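Local coordinates for protein esterase E25 (Uncultured bacterium, PDB 4Q05) that probably hydrolyses carboxylic ester bonds as a dimeric bacterial esterase of the hormone-sensitive lipase family, at residues A[45-50]-A[299-304]; A[153-158]-A[334-339]; A[240-245]-A[308-313]; A[325-330]-A[344-349]. All coordinates share one frame; numbering follows the deposited sequence.

Contact 1 of 4, residues A[45-50]-A[299-304]; sequences PAPSGA and GTRDLL
A single side-chain-to-backbone hydrogen bond links Arg301 to Pro45, joining the loop that leads into helix 52-59 to the loop after strand 294-299. Arg301 NH2 donates to Pro45 O at 3.0 Å. The bond is bent, with an N-H...O angle of 133°. The carbonyl oxygen lies at the edge of the guanidinium, close to its plane. Seen from the acceptor, NH2 stands 31° out of the carbonyl plane. The same NH2 touches the ring of Pro47, where CD is 3.4 Å away, and the two side chains cross obliquely. Arg301 gets there with CG anti to its carbonyl carbon (chi1 -57°) and a chain extended from CG to NE.

The loop 299-304 belongs to the alpha/beta hydrolase fold. It opens with a type I turn from Gly299 to Asp302. Asp302 OD1 then accepts from Leu304 N at 2.8 Å in an Asx turn just before helix 305-317. In this family such an aspartate is the acid of the catalytic triad, and Asp302 packs on His332, consistent with that role. The strongest polar partner of Arg301 is across the dimer: NE forms a salt bridge with Asp244 of the second subunit. Replacing Arg301 by alanine is likely to leave that carboxylate without its charged partner on this chain and Pro45 O without this donor. Trp37 of the second subunit makes a cation-pi contact with the same guanidinium.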
loop_
_atom_site.group_PDB
_atom_site.type_symbol
_atom_site.label_atom_id
_atom_site.label_comp_id
_atom_site.label_asym_id
_atom_site.label_seq_id
_atom_site.Cartn_x
_atom_site.Cartn_y
_atom_site.Cartn_z
ATOM N N PRO A 45 -3.451 12.151 -15.351
ATOM C CA PRO A 45 -2.779 13.428 -15.114
ATOM C C PRO A 45 -1.675 13.268 -14.079
ATOM O O PRO A 45 -1.690 12.303 -13.303
ATOM C CB PRO A 45 -3.901 14.302 -14.544
ATOM C CG PRO A 45 -4.811 13.338 -13.868
ATOM C CD PRO A 45 -4.793 12.107 -14.735
ATOM N N ALA A 46 -0.729 14.198 -14.067
ATOM C CA ALA A 46 0.288 14.216 -13.033
ATOM C C ALA A 46 -0.430 14.302 -11.684
ATOM O O ALA A 46 -1.497 14.891 -11.584
ATOM C CB ALA A 46 1.233 15.390 -13.240
ATOM N N PRO A 47 0.137 13.687 -10.642
ATOM C CA PRO A 47 -0.617 13.607 -9.385
ATOM C C PRO A 47 -0.385 14.801 -8.463
ATOM O O PRO A 47 0.671 14.905 -7.849
ATOM C CB PRO A 47 -0.074 12.326 -8.746
ATOM C CG PRO A 47 1.338 12.247 -9.237
ATOM C CD PRO A 47 1.366 12.874 -10.619
ATOM N N SER A 48 -1.367 15.686 -8.356
ATOM C CA SER A 48 -1.256 16.826 -7.455
ATOM C C SER A 48 -1.163 16.378 -6.017
ATOM O O SER A 48 -0.822 17.162 -5.142
ATOM C CB SER A 48 -2.459 17.752 -7.608
ATOM O OG SER A 48 -2.544 18.201 -8.940
ATOM N N GLY A 49 -1.474 15.109 -5.766
ATOM C CA GLY A 49 -1.367 14.581 -4.420
ATOM C C GLY A 49 0.064 14.287 -4.019
ATOM O O GLY A 49 0.373 14.182 -2.834
ATOM N N ALA A 50 0.939 14.152 -5.009
ATOM C CA ALA A 50 2.353 13.944 -4.757
ATOM C C ALA A 50 3.026 15.267 -4.367
ATOM O O ALA A 50 2.423 16.333 -4.475
ATOM C CB ALA A 50 3.014 13.347 -5.992
ATOM N N GLY A 299 4.764 2.205 -4.959
ATOM C CA GLY A 299 3.952 3.381 -5.215
ATOM C C GLY A 299 2.826 3.055 -6.162
ATOM O O GLY A 299 2.779 1.955 -6.706
ATOM N N THR A 300 1.932 4.018 -6.380
ATOM C CA THR A 300 0.724 3.765 -7.145
ATOM C C THR A 300 0.998 3.411 -8.600
ATOM O O THR A 300 0.185 2.759 -9.235
ATOM C CB THR A 300 -0.214 4.979 -7.097
ATOM O OG1 THR A 300 0.527 6.138 -7.482
ATOM C CG2 THR A 300 -0.765 5.177 -5.678
ATOM N N ARG A 301 2.132 3.844 -9.145
ATOM C CA ARG A 301 2.407 3.594 -10.561
ATOM C C ARG A 301 3.405 2.457 -10.781
ATOM O O ARG A 301 3.831 2.195 -11.901
ATOM C CB ARG A 301 2.907 4.875 -11.242
ATOM C CG ARG A 301 1.926 6.027 -11.098
ATOM C CD ARG A 301 2.266 7.209 -12.002
ATOM N NE ARG A 301 1.282 8.270 -11.803
ATOM C CZ ARG A 301 1.067 9.265 -12.655
ATOM N NH1 ARG A 301 1.777 9.350 -13.772
ATOM N NH2 ARG A 301 0.142 10.183 -12.378
ATOM N N ASP A 302 3.769 1.777 -9.705
ATOM C CA ASP A 302 4.780 0.730 -9.783
ATOM C C ASP A 302 4.212 -0.508 -10.461
ATOM O O ASP A 302 3.167 -1.020 -10.041
ATOM C CB ASP A 302 5.209 0.371 -8.370
ATOM C CG ASP A 302 6.518 -0.411 -8.312
ATOM O OD1 ASP A 302 6.969 -0.976 -9.339
ATOM O OD2 ASP A 302 7.086 -0.458 -7.204
ATOM N N LEU A 303 4.902 -0.993 -11.491
ATOM C CA LEU A 303 4.536 -2.251 -12.135
ATOM C C LEU A 303 4.631 -3.393 -11.131
ATOM O O LEU A 303 3.951 -4.410 -11.284
ATOM C CB LEU A 303 5.458 -2.550 -13.324
ATOM C CG LEU A 303 4.917 -3.536 -14.360
ATOM C CD1 LEU A 303 3.858 -2.844 -15.211
ATOM C CD2 LEU A 303 6.044 -4.109 -15.253
ATOM N N LEU A 304 5.478 -3.224 -10.112
ATOM C CA LEU A 304 5.648 -4.247 -9.071
ATOM C C LEU A 304 4.905 -3.909 -7.775
ATOM O O LEU A 304 5.184 -4.487 -6.715
ATOM C CB LEU A 304 7.126 -4.487 -8.752
ATOM C CG LEU A 304 7.988 -4.887 -9.959
ATOM C CD1 LEU A 304 9.398 -5.245 -9.501
ATOM C CD2 LEU A 304 7.352 -6.064 -10.673
#

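Contact 2 of 4, residues A[153-158]-A[334-339]; sequences AIVIAT and DYAVDL
Apolar packing carries this contact, with Val155 of helix 151-160 set against Leu339 and Ala336 of the loop before helix 342-358. Val155 CG2 meets Leu339 CD2 at 3.6 Å, and the two side chains cross at a slant. The other branch, CG1, faces Ala336 CB at 4.3 Å. The torsion of Val155 (chi1 171°) sets CG1 anti to the backbone N and CG2 anti to the carbonyl carbon, which turns both methyls to the loop, CG2 onto Leu339 and CG1 toward Ala336 CB. Val155 CG2 also lies 3.9 Å from Ala336 O, a van der Waals contact with the backbone.

In the alpha/beta hydrolase fold, helix 151-160 packs on the central sheet. Ala153 and Ile156 lean on strands 132-136 and 164-168. The face bearing Val155 instead meets the loop 334-339. Leu102 of helix 91-102 touches both Leu339 and Thr158.

The polar part is internal to the helix. Thr158 OG1 donates to Ile154 O at 2.6 Å, and Thr158 N reaches the same oxygen at 3.0 Å. The two donors come from opposite faces of the carbonyl plane, so Ile154 O is gripped twice. The chi1 of Thr158 is 22°, well off a staggered position. Its OG1 also passes 4.1 Å from Leu339 CD1, with the side chains nearly at right angles. With a valine in place of Thr158, Ile154 O would probably be left with the backbone donor alone.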
loop_
_atom_site.group_PDB
_atom_site.type_symbol
_atom_site.label_atom_id
_atom_site.label_comp_id
_atom_site.label_asym_id
_atom_site.label_seq_id
_atom_site.Cartn_x
_atom_site.Cartn_y
_atom_site.Cartn_z
ATOM N N ALA A 153 22.352 2.355 -3.092
ATOM C CA ALA A 153 23.175 2.207 -1.897
ATOM C C ALA A 153 23.586 3.570 -1.371
ATOM O O ALA A 153 23.635 3.805 -0.167
ATOM C CB ALA A 153 24.420 1.395 -2.217
ATOM N N ILE A 154 23.923 4.459 -2.288
ATOM C CA ILE A 154 24.298 5.819 -1.918
ATOM C C ILE A 154 23.110 6.526 -1.255
ATOM O O ILE A 154 23.267 7.210 -0.237
ATOM C CB ILE A 154 24.766 6.589 -3.153
ATOM C CG1 ILE A 154 26.088 6.001 -3.664
ATOM C CG2 ILE A 154 24.904 8.085 -2.851
ATOM C CD1 ILE A 154 26.408 6.403 -5.098
ATOM N N VAL A 155 21.919 6.334 -1.818
ATOM C CA VAL A 155 20.716 6.951 -1.265
ATOM C C VAL A 155 20.419 6.414 0.125
ATOM O O VAL A 155 20.153 7.173 1.060
ATOM C CB VAL A 155 19.475 6.690 -2.138
ATOM C CG1 VAL A 155 18.233 7.155 -1.406
ATOM C CG2 VAL A 155 19.608 7.373 -3.486
ATOM N N ILE A 156 20.454 5.094 0.265
ATOM C CA ILE A 156 20.241 4.492 1.557
ATOM C C ILE A 156 21.284 4.997 2.556
ATOM O O ILE A 156 20.955 5.399 3.675
ATOM C CB ILE A 156 20.306 2.950 1.451
ATOM C CG1 ILE A 156 19.126 2.424 0.621
ATOM C CG2 ILE A 156 20.324 2.327 2.825
ATOM C CD1 ILE A 156 19.229 0.926 0.273
ATOM N N ALA A 157 22.547 4.967 2.154
ATOM C CA ALA A 157 23.615 5.377 3.069
ATOM C C ALA A 157 23.385 6.797 3.602
ATOM O O ALA A 157 23.358 7.003 4.812
ATOM C CB ALA A 157 24.975 5.260 2.406
ATOM N N THR A 158 23.203 7.766 2.705
ATOM C CA THR A 158 23.066 9.158 3.140
ATOM C C THR A 158 21.816 9.413 3.936
ATOM O O THR A 158 21.867 10.067 4.970
ATOM C CB THR A 158 23.019 10.175 1.985
ATOM O OG1 THR A 158 22.611 9.541 0.769
ATOM C CG2 THR A 158 24.340 10.826 1.812
ATOM N N ASP A 334 11.174 4.705 -8.040
ATOM C CA ASP A 334 11.128 6.164 -8.033
ATOM C C ASP A 334 11.369 6.763 -6.658
ATOM O O ASP A 334 11.507 7.980 -6.532
ATOM C CB ASP A 334 9.786 6.682 -8.566
ATOM C CG ASP A 334 9.743 6.753 -10.069
ATOM O OD1 ASP A 334 10.824 6.676 -10.694
ATOM O OD2 ASP A 334 8.626 6.897 -10.622
ATOM N N TYR A 335 11.389 5.921 -5.627
ATOM C CA TYR A 335 11.573 6.396 -4.258
ATOM C C TYR A 335 13.039 6.696 -3.998
ATOM O O TYR A 335 13.390 7.227 -2.951
ATOM C CB TYR A 335 11.089 5.342 -3.257
ATOM C CG TYR A 335 11.740 3.999 -3.471
ATOM C CD1 TYR A 335 13.020 3.743 -2.991
ATOM C CD2 TYR A 335 11.088 2.992 -4.172
ATOM C CE1 TYR A 335 13.632 2.521 -3.197
ATOM C CE2 TYR A 335 11.690 1.766 -4.376
ATOM C CZ TYR A 335 12.958 1.536 -3.895
ATOM O OH TYR A 335 13.558 0.316 -4.102
ATOM N N ALA A 336 13.898 6.338 -4.947
ATOM C CA ALA A 336 15.339 6.490 -4.768
ATOM C C ALA A 336 15.987 7.075 -6.010
ATOM O O ALA A 336 17.085 6.680 -6.387
ATOM C CB ALA A 336 15.972 5.155 -4.432
ATOM N N VAL A 337 15.302 8.018 -6.642
ATOM C CA VAL A 337 15.776 8.603 -7.891
ATOM C C VAL A 337 16.092 10.091 -7.715
ATOM O O VAL A 337 16.990 10.629 -8.355
ATOM C CB VAL A 337 14.746 8.401 -9.021
ATOM C CG1 VAL A 337 14.906 9.450 -10.097
ATOM C CG2 VAL A 337 14.879 6.992 -9.607
ATOM N N ASP A 338 15.362 10.755 -6.829
ATOM C CA ASP A 338 15.630 12.161 -6.548
ATOM C C ASP A 338 15.658 12.396 -5.051
ATOM O O ASP A 338 14.627 12.300 -4.380
ATOM C CB ASP A 338 14.573 13.042 -7.207
ATOM C CG ASP A 338 14.891 14.529 -7.092
ATOM O OD1 ASP A 338 15.404 14.976 -6.037
ATOM O OD2 ASP A 338 14.619 15.244 -8.069
ATOM N N LEU A 339 16.835 12.711 -4.530
ATOM C CA LEU A 339 17.016 12.811 -3.091
ATOM C C LEU A 339 16.261 14.001 -2.501
ATOM O O LEU A 339 16.091 14.089 -1.285
ATOM C CB LEU A 339 18.501 12.913 -2.734
ATOM C CG LEU A 339 19.448 11.746 -3.075
ATOM C CD1 LEU A 339 19.792 10.943 -1.833
ATOM C CD2 LEU A 339 18.903 10.840 -4.177
#

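Contact 3 of 4, residues A[240-245]-A[308-313]; sequences SKTGDS and TVRTHI. With NA (sodium ion), chain C.
Arg310 reaches out from helix 305-317 and lays its NH1 against Thr242, the two side chains crossing nearly at a right angle. NH1 is 3.8 Å from Thr242 CG2. It also comes within 3.0 Å of Thr242 O, near the guanidinium plane, but the angle is too poor for a hydrogen bond. The true polar mate of NH1 is Asp238, which forms a salt bridge with it. A bend at chi3 (63°) turns the guanidinium toward the loop.

At Gly243 the backbone takes phi 141° and psi 122°. A CB there would press on the preceding carbonyl and stand 4.0 Å from Arg310 NH1. In this alpha/beta hydrolase the contact ties helix 305-317, which flanks the sheet, to the loop entering helix 244-248. Both elements reach the dimer interface, where Asp244 makes a salt bridge with Arg301 of the second subunit.

Two residues further along the helix, His312 ND1 binds a sodium ion at 2.8 Å. NE2 of this ring is hydrogen-bonded to Ala322 O, so ND1 probably carries the lone pair. Val326 O of the second subunit binds the same ion, and Ile313 CD1 lies 3.5 Å from it.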
loop_
_atom_site.group_PDB
_atom_site.type_symbol
_atom_site.label_atom_id
_atom_site.label_comp_id
_atom_site.label_asym_id
_atom_site.label_seq_id
_atom_site.Cartn_x
_atom_site.Cartn_y
_atom_site.Cartn_z
ATOM N N SER A 240 6.666 -14.254 -12.446
ATOM C CA SER A 240 5.673 -14.685 -13.417
ATOM C C SER A 240 4.817 -13.461 -13.643
ATOM O O SER A 240 4.889 -12.510 -12.866
ATOM C CB SER A 240 4.820 -15.845 -12.887
ATOM O OG SER A 240 4.020 -15.436 -11.792
ATOM N N LYS A 241 4.002 -13.465 -14.689
ATOM C CA LYS A 241 3.149 -12.324 -14.926
ATOM C C LYS A 241 1.888 -12.474 -14.087
ATOM O O LYS A 241 0.770 -12.576 -14.600
ATOM C CB LYS A 241 2.834 -12.140 -16.410
ATOM C CG LYS A 241 2.440 -10.706 -16.737
ATOM C CD LYS A 241 2.167 -10.501 -18.210
ATOM C CE LYS A 241 1.693 -9.069 -18.467
ATOM N NZ LYS A 241 1.363 -8.864 -19.907
ATOM N N THR A 242 2.096 -12.498 -12.778
ATOM C CA THR A 242 1.006 -12.610 -11.836
ATOM C C THR A 242 1.079 -11.394 -10.936
ATOM O O THR A 242 2.108 -11.148 -10.315
ATOM C CB THR A 242 1.152 -13.868 -10.978
ATOM O OG1 THR A 242 1.340 -15.007 -11.825
ATOM C CG2 THR A 242 -0.082 -14.065 -10.086
ATOM N N GLY A 243 -0.008 -10.634 -10.891
ATOM C CA GLY A 243 -0.068 -9.419 -10.106
ATOM C C GLY A 243 -0.832 -8.355 -10.867
ATOM O O GLY A 243 -0.472 -8.016 -11.994
ATOM N N ASP A 244 -1.906 -7.853 -10.260
ATOM C CA ASP A 244 -2.722 -6.799 -10.853
ATOM C C ASP A 244 -1.876 -5.705 -11.505
ATOM O O ASP A 244 -2.158 -5.273 -12.622
ATOM C CB ASP A 244 -3.612 -6.161 -9.781
ATOM C CG ASP A 244 -4.959 -6.858 -9.635
ATOM O OD1 ASP A 244 -5.203 -7.862 -10.331
ATOM O OD2 ASP A 244 -5.778 -6.390 -8.815
ATOM N N SER A 245 -0.850 -5.246 -10.799
ATOM C CA SER A 245 -0.101 -4.088 -11.269
ATOM C C SER A 245 0.607 -4.346 -12.599
ATOM O O SER A 245 0.817 -3.420 -13.379
ATOM C CB SER A 245 0.886 -3.585 -10.202
ATOM O OG SER A 245 1.826 -4.589 -9.813
ATOM N N THR A 308 4.870 -6.215 -4.381
ATOM C CA THR A 308 5.256 -5.639 -3.107
ATOM C C THR A 308 4.209 -5.893 -2.025
ATOM O O THR A 308 4.522 -6.381 -0.933
ATOM C CB THR A 308 5.497 -4.120 -3.235
ATOM O OG1 THR A 308 6.473 -3.894 -4.266
ATOM C CG2 THR A 308 5.998 -3.544 -1.887
ATOM N N VAL A 309 2.968 -5.556 -2.331
ATOM C CA VAL A 309 1.921 -5.629 -1.322
ATOM C C VAL A 309 1.550 -7.084 -1.059
ATOM O O VAL A 309 1.157 -7.436 0.050
ATOM C CB VAL A 309 0.678 -4.787 -1.690
ATOM C CG1 VAL A 309 1.082 -3.327 -1.927
ATOM C CG2 VAL A 309 -0.054 -5.353 -2.898
ATOM N N ARG A 310 1.695 -7.925 -2.078
ATOM C CA ARG A 310 1.496 -9.363 -1.902
ATOM C C ARG A 310 2.546 -9.881 -0.951
ATOM O O ARG A 310 2.261 -10.711 -0.099
ATOM C CB ARG A 310 1.564 -10.112 -3.231
ATOM C CG ARG A 310 0.323 -9.930 -4.105
ATOM C CD ARG A 310 0.553 -10.519 -5.481
ATOM N NE ARG A 310 0.783 -11.958 -5.403
ATOM C CZ ARG A 310 1.377 -12.681 -6.345
ATOM N NH1 ARG A 310 1.831 -12.103 -7.450
ATOM N NH2 ARG A 310 1.541 -13.981 -6.170
ATOM N N THR A 311 3.767 -9.376 -1.069
ATOM C CA THR A 311 4.825 -9.824 -0.172
ATOM C C THR A 311 4.583 -9.311 1.249
ATOM O O THR A 311 4.739 -10.048 2.216
ATOM C CB THR A 311 6.221 -9.391 -0.655
ATOM O OG1 THR A 311 6.507 -9.999 -1.926
ATOM C CG2 THR A 311 7.270 -9.809 0.358
ATOM N N HIS A 312 4.209 -8.044 1.361
ATOM C CA HIS A 312 3.923 -7.449 2.654
ATOM C C HIS A 312 2.838 -8.256 3.365
ATOM O O HIS A 312 2.942 -8.548 4.556
ATOM C CB HIS A 312 3.448 -5.997 2.502
ATOM C CG HIS A 312 2.949 -5.397 3.780
ATOM N ND1 HIS A 312 1.610 -5.197 4.037
ATOM C CD2 HIS A 312 3.609 -4.984 4.887
ATOM C CE1 HIS A 312 1.467 -4.667 5.242
ATOM N NE2 HIS A 312 2.666 -4.536 5.782
ATOM N N ILE A 313 1.800 -8.612 2.620
ATOM C CA ILE A 313 0.664 -9.309 3.207
ATOM C C ILE A 313 1.102 -10.705 3.615
ATOM O O ILE A 313 0.776 -11.159 4.703
ATOM C CB ILE A 313 -0.550 -9.360 2.248
ATOM C CG1 ILE A 313 -1.169 -7.961 2.110
ATOM C CG2 ILE A 313 -1.618 -10.341 2.760
ATOM C CD1 ILE A 313 -1.645 -7.363 3.479
HETATM NA NA NA C . -0.069 -4.695 1.915
#

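Contact 4 of 4, residues A[325-330]-A[344-349]; sequences FVYEGI and TQHAFA. With NA (sodium ion), chain D.
Strand 322-327, the last strand of the alpha/beta hydrolase sheet, is covered here by helix 342-358, with Tyr327 lying against His346 and Ala347. The strand and helix segments run antiparallel at 177°, and their axes come within 10.5 Å. Tyr327 does most of the touching. Its CG is anti to the carbonyl carbon (chi1 -71°), which directs the ring out to the helix.

The rings of Tyr327 and His346 meet rim to rim, with centroids 6.0 Å apart and planes at 78°. Neither covers the face of the other, so this is no stack. Tyr327 CE1 lies 3.7 Å from His346 CD2, each atom near the plane of the other ring. The hydroxyl end comes closer still to CD2, but that approach is a clash in the model and is doubtful. On its other rim, Tyr327 CE2 packs on Ala347 CB at 4.0 Å. Phe325, two residues earlier on the same side of the strand, brings CE2 to 4.3 Å from His346 NE2. Phe325 also stacks on Phe295 of the neighbouring strand.

After the strand a type II turn runs from Tyr327 to Ile330, closed by Ile330 N to Tyr327 O at 3.1 Å. Val326 O binds a sodium ion at 2.9 Å together with His312 of the second subunit. Glu328 OE2 accepts from the backbone N of Asp244, and OE1 is hydrogen-bonded to Ser306 OG, both of that subunit. Strand and helix are therefore held by ring and methyl packing, while the polar groups of Val326 and Glu328 serve the dimer.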
loop_
_atom_site.group_PDB
_atom_site.type_symbol
_atom_site.label_atom_id
_atom_site.label_comp_id
_atom_site.label_asym_id
_atom_site.label_seq_id
_atom_site.Cartn_x
_atom_site.Cartn_y
_atom_site.Cartn_z
ATOM N N PHE A 325 5.013 1.006 2.872
ATOM C CA PHE A 325 4.858 2.394 2.436
ATOM C C PHE A 325 4.575 2.420 0.942
ATOM O O PHE A 325 5.327 1.857 0.153
ATOM C CB PHE A 325 6.118 3.200 2.763
ATOM C CG PHE A 325 6.404 3.259 4.231
ATOM C CD1 PHE A 325 7.035 2.203 4.866
ATOM C CD2 PHE A 325 6.006 4.347 4.981
ATOM C CE1 PHE A 325 7.283 2.246 6.227
ATOM C CE2 PHE A 325 6.247 4.397 6.344
ATOM C CZ PHE A 325 6.889 3.344 6.964
ATOM N N VAL A 326 3.471 3.052 0.567
ATOM C CA VAL A 326 3.074 3.183 -0.831
ATOM C C VAL A 326 2.924 4.671 -1.118
ATOM O O VAL A 326 2.116 5.356 -0.497
ATOM C CB VAL A 326 1.726 2.485 -1.110
ATOM C CG1 VAL A 326 1.317 2.657 -2.581
ATOM C CG2 VAL A 326 1.800 0.993 -0.729
ATOM N N TYR A 327 3.702 5.170 -2.063
ATOM C CA TYR A 327 3.689 6.593 -2.366
ATOM C C TYR A 327 2.888 6.903 -3.611
ATOM O O TYR A 327 3.127 6.341 -4.664
ATOM C CB TYR A 327 5.115 7.123 -2.504
ATOM C CG TYR A 327 5.798 7.172 -1.163
ATOM C CD1 TYR A 327 5.654 8.278 -0.327
ATOM C CD2 TYR A 327 6.547 6.099 -0.713
ATOM C CE1 TYR A 327 6.254 8.317 0.918
ATOM C CE2 TYR A 327 7.146 6.127 0.525
ATOM C CZ TYR A 327 6.994 7.239 1.338
ATOM O OH TYR A 327 7.604 7.254 2.569
ATOM N N GLU A 328 1.935 7.813 -3.466
ATOM C CA GLU A 328 1.205 8.361 -4.600
ATOM C C GLU A 328 2.184 8.828 -5.678
ATOM O O GLU A 328 3.113 9.580 -5.381
ATOM C CB GLU A 328 0.382 9.558 -4.112
ATOM C CG GLU A 328 -0.334 10.344 -5.182
ATOM C CD GLU A 328 -1.530 9.603 -5.717
ATOM O OE1 GLU A 328 -1.667 8.396 -5.407
ATOM O OE2 GLU A 328 -2.325 10.219 -6.450
ATOM N N GLY A 329 1.964 8.388 -6.919
ATOM C CA GLY A 329 2.740 8.828 -8.069
ATOM C C GLY A 329 3.997 8.019 -8.353
ATOM O O GLY A 329 4.551 8.067 -9.454
ATOM N N ILE A 330 4.443 7.244 -7.372
ATOM C CA ILE A 330 5.728 6.568 -7.503
ATOM C C ILE A 330 5.675 5.265 -8.295
ATOM O O ILE A 330 4.847 4.379 -8.015
ATOM C CB ILE A 330 6.386 6.373 -6.127
ATOM C CG1 ILE A 330 7.139 7.659 -5.750
ATOM C CG2 ILE A 330 7.310 5.151 -6.112
ATOM C CD1 ILE A 330 8.140 7.490 -4.613
ATOM N N THR A 344 10.987 10.579 -0.889
ATOM C CA THR A 344 12.266 9.932 -0.655
ATOM C C THR A 344 12.830 10.295 0.706
ATOM O O THR A 344 13.320 9.434 1.441
ATOM C CB THR A 344 13.249 10.347 -1.765
ATOM O OG1 THR A 344 12.735 9.891 -3.017
ATOM C CG2 THR A 344 14.630 9.769 -1.533
ATOM N N GLN A 345 12.763 11.570 1.066
ATOM C CA GLN A 345 13.268 11.992 2.366
ATOM C C GLN A 345 12.486 11.311 3.476
ATOM O O GLN A 345 13.051 10.883 4.475
ATOM C CB GLN A 345 13.176 13.510 2.523
ATOM C CG GLN A 345 14.053 14.279 1.563
ATOM C CD GLN A 345 13.878 15.766 1.717
ATOM O OE1 GLN A 345 12.887 16.230 2.288
ATOM N NE2 GLN A 345 14.838 16.529 1.216
ATOM N N HIS A 346 11.177 11.208 3.293
ATOM C CA HIS A 346 10.344 10.564 4.301
ATOM C C HIS A 346 10.661 9.067 4.350
ATOM O O HIS A 346 10.903 8.490 5.420
ATOM C CB HIS A 346 8.872 10.775 3.962
ATOM C CG HIS A 346 7.939 9.970 4.813
ATOM N ND1 HIS A 346 8.030 9.932 6.185
ATOM C CD2 HIS A 346 6.887 9.184 4.481
ATOM C CE1 HIS A 346 7.073 9.153 6.667
ATOM N NE2 HIS A 346 6.369 8.689 5.653
ATOM N N ALA A 347 10.679 8.445 3.179
ATOM C CA ALA A 347 10.857 7.002 3.104
ATOM C C ALA A 347 12.108 6.566 3.872
ATOM O O ALA A 347 12.093 5.601 4.641
ATOM C CB ALA A 347 10.961 6.580 1.653
ATOM N N PHE A 348 13.199 7.288 3.668
ATOM C CA PHE A 348 14.463 6.867 4.257
ATOM C C PHE A 348 14.637 7.352 5.688
ATOM O O PHE A 348 15.349 6.738 6.474
ATOM C CB PHE A 348 15.616 7.219 3.325
ATOM C CG PHE A 348 15.610 6.384 2.086
ATOM C CD1 PHE A 348 15.986 5.051 2.147
ATOM C CD2 PHE A 348 15.124 6.887 0.894
ATOM C CE1 PHE A 348 15.932 4.250 1.016
ATOM C CE2 PHE A 348 15.079 6.097 -0.244
ATOM C CZ PHE A 348 15.479 4.774 -0.179
ATOM N N ALA A 349 13.945 8.426 6.048
ATOM C CA ALA A 349 13.816 8.740 7.466
ATOM C C ALA A 349 13.071 7.604 8.191
ATOM O O ALA A 349 13.467 7.187 9.281
ATOM C CB ALA A 349 13.114 10.083 7.666
HETATM NA NA NA D . 1.396 4.413 2.156
#

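Overall arrangement
Contacts 1, 3 and 4 all touch the second subunit, while contact 2 does not. Contacts 1 and 4 are joined twice: Thr300 OG1 lies 2.7 Å from Gly329 N, and Arg301 N is 3.0 Å from Ile330 O. Contact 3 meets contact 1 where Ser245 OG is 2.6 Å from Leu303 O, next to Asp302, the probable triad acid. Contact 2 joins contact 4 through Tyr335 O and Thr344 OG1, 2.7 Å apart. Contacts 2 and 3 lie on opposite sides of the chain's centre, their own centres about 23 Å apart. Through contacts 3 and 4, His312 and Val326 each share a sodium ion with the second subunit.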